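Local coordinates for NTF2-like Protein (Anabaena variabilis ATCC 29413, PDB 3DMC), which is of unknown function but adopts the NTF2-like (SnoaL-like) fold, whose cone-shaped pocket in relatives binds small molecules or houses an active site, at residues 73-78 with 94-99. Residues are numbered along the deposited sequence; the frame is centred on the assembly and turned at random.
Sequences TGIQIS and FRDEGL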
loop_
_atom_site.group_PDB
_atom_site.type_symbol
_atom_site.label_atom_id
_atom_site.label_comp_id
_atom_site.label_asym_id
_atom_site.label_seq_id
_atom_site.Cartn_x
_atom_site.Cartn_y
_atom_site.Cartn_z
ATOM N N THR A 73 7.019 0.955 24.741
ATOM C CA THR A 73 8.061 -0.038 24.487
ATOM C C THR A 73 8.219 -0.354 22.998
ATOM O O THR A 73 8.812 -1.365 22.623
ATOM C CB THR A 73 7.837 -1.302 25.264
ATOM O OG1 THR A 73 6.506 -1.805 25.039
ATOM C CG2 THR A 73 8.064 -1.012 26.762
ATOM N N GLY A 74 7.702 0.572 22.193
ATOM C CA GLY A 74 7.801 0.525 20.737
ATOM C C GLY A 74 6.806 -0.354 20.000
ATOM O O GLY A 74 5.908 -0.959 20.555
ATOM N N ILE A 75 7.023 -0.352 18.694
ATOM C CA ILE A 75 6.323 -1.186 17.704
ATOM C C ILE A 75 7.337 -2.104 17.047
ATOM O O ILE A 75 8.439 -1.686 16.687
ATOM C CB ILE A 75 5.654 -0.364 16.608
ATOM C CG1 ILE A 75 4.474 0.416 17.181
ATOM C CG2 ILE A 75 5.147 -1.254 15.433
ATOM C CD1 ILE A 75 4.027 1.539 16.292
ATOM N N GLN A 76 6.953 -3.364 16.971
ATOM C CA GLN A 76 7.734 -4.415 16.309
ATOM C C GLN A 76 7.165 -4.704 14.916
ATOM O O GLN A 76 5.926 -4.696 14.696
ATOM C CB GLN A 76 7.720 -5.721 17.098
ATOM C CG GLN A 76 8.629 -5.708 18.333
ATOM C CD GLN A 76 10.092 -5.542 17.985
ATOM O OE1 GLN A 76 10.627 -6.248 17.135
ATOM N NE2 GLN A 76 10.750 -4.562 18.633
ATOM N N ILE A 77 8.075 -4.982 14.003
ATOM C CA ILE A 77 7.720 -5.488 12.675
ATOM C C ILE A 77 7.797 -6.999 12.739
ATOM O O ILE A 77 8.879 -7.592 12.846
ATOM C CB ILE A 77 8.585 -4.877 11.532
ATOM C CG1 ILE A 77 8.268 -3.397 11.407
ATOM C CG2 ILE A 77 8.311 -5.568 10.194
ATOM C CD1 ILE A 77 8.936 -2.719 10.217
ATOM N N SER A 78 6.597 -7.575 12.727
ATOM C CA SER A 78 6.367 -9.001 12.943
ATOM C C SER A 78 6.812 -9.782 11.710
ATOM O O SER A 78 7.400 -10.857 11.785
ATOM C CB SER A 78 4.883 -9.272 13.266
ATOM O OG SER A 78 4.475 -8.579 14.451
ATOM N N PHE A 94 4.047 -4.904 5.191
ATOM C CA PHE A 94 4.450 -5.516 6.468
ATOM C C PHE A 94 3.317 -5.661 7.502
ATOM O O PHE A 94 2.211 -5.124 7.350
ATOM C CB PHE A 94 5.696 -4.827 7.059
ATOM C CG PHE A 94 5.465 -3.407 7.512
ATOM C CD1 PHE A 94 5.656 -2.328 6.656
ATOM C CD2 PHE A 94 5.063 -3.146 8.814
ATOM C CE1 PHE A 94 5.443 -1.039 7.096
ATOM C CE2 PHE A 94 4.845 -1.865 9.244
ATOM C CZ PHE A 94 5.033 -0.801 8.387
ATOM N N ARG A 95 3.625 -6.428 8.546
ATOM C CA ARG A 95 2.708 -6.650 9.688
ATOM C C ARG A 95 3.428 -6.169 10.922
ATOM O O ARG A 95 4.642 -6.408 11.062
ATOM C CB ARG A 95 2.318 -8.149 9.823
ATOM C CG ARG A 95 1.468 -8.706 8.670
ATOM C CD ARG A 95 1.419 -10.227 8.588
ATOM N NE ARG A 95 0.938 -10.763 9.873
ATOM C CZ ARG A 95 1.728 -11.296 10.812
ATOM N NH1 ARG A 95 3.040 -11.389 10.617
ATOM N NH2 ARG A 95 1.205 -11.742 11.959
ATOM N N ASP A 96 2.714 -5.423 11.774
ATOM C CA ASP A 96 3.336 -4.870 12.956
ATOM C C ASP A 96 2.465 -5.019 14.191
ATOM O O ASP A 96 1.265 -5.378 14.137
ATOM C CB ASP A 96 3.848 -3.437 12.730
ATOM C CG ASP A 96 2.748 -2.395 12.526
ATOM O OD1 ASP A 96 1.546 -2.740 12.540
ATOM O OD2 ASP A 96 3.140 -1.206 12.341
ATOM N N GLU A 97 3.125 -4.798 15.304
ATOM C CA GLU A 97 2.446 -4.811 16.601
ATOM C C GLU A 97 3.219 -4.150 17.706
ATOM O O GLU A 97 4.450 -4.143 17.725
ATOM C CB GLU A 97 2.115 -6.223 17.016
ATOM C CG GLU A 97 3.299 -7.071 17.272
ATOM C CD GLU A 97 2.891 -8.466 17.726
ATOM O OE1 GLU A 97 1.664 -8.740 17.772
ATOM O OE2 GLU A 97 3.787 -9.271 18.042
ATOM N N GLY A 98 2.438 -3.601 18.620
ATOM C CA GLY A 98 2.965 -2.969 19.854
ATOM C C GLY A 98 1.877 -2.514 20.792
ATOM O O GLY A 98 0.713 -2.474 20.431
ATOM N N LEU A 99 2.285 -2.213 22.021
ATOM C CA LEU A 99 1.362 -1.697 23.029
ATOM C C LEU A 99 1.194 -0.207 22.916
ATOM O O LEU A 99 2.124 0.583 23.098
ATOM C CB LEU A 99 1.782 -2.084 24.458
ATOM C CG LEU A 99 1.828 -3.583 24.761
ATOM C CD1 LEU A 99 2.165 -3.793 26.227
ATOM C CD2 LEU A 99 0.533 -4.288 24.432
HETATM O O HOH W 1 4.865 0.115 23.147
HETATM O O HOH W 2 4.993 -2.907 22.780
HETATM O O HOH W 3 6.254 -3.908 20.480
#
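Q76 and E97 form an antiparallel hydrogen-bonded pair, Q76 N to E97 O at 2.7 Å and E97 N to Q76 O at 2.9 Å, in the beta hairpin of strands 75-85 and 89-100. This hairpin supplies one margin of the curved sheet of the NTF2-like fold, strand 75-85 being outermost within the chain. The pairing runs on with S78 N to R95 O, a more bent bond (140° at the hydrogen). Toward residue 73 the strands part and water takes over: one molecule accepts from L99 N and donates to G74 O, and another donates to both G74 O and L99 O.

I77 and F94 fill the face turned to helix 9-27, their side chains meeting at about a right angle. CD1 of I77 lies 4.1 Å above one face of the F94 ring, offset toward its rim, while F18 and T22 of the helix touch I77. With CG1 anti to the carbonyl carbon (chi1 -67°), that branch reaches F94 CD2, while CG2, anti to the backbone N, rests against F94 CB. Cut back to an alanine, I77 would probably leave that ring face without its aliphatic cover and open a gap where F18 and T22 now touch it. On the same face D96 CB meets the F94 ring edge in plane, and I75 CG2 packs 3.7 Å from D96 OD2. The D96 side chain also lies near a bound acetate, probably from the crystallisation liquor, though such molecules often mark pockets.

The other face carries polar groups. R95 NH1 comes obliquely to S78 CB while hydrogen-bonding S79 OG, and R95 NE hydrogen-bonds to O of N134, the C-terminal residue. S78 OG sits against the aliphatic part of E97, 3.4 Å from its CG.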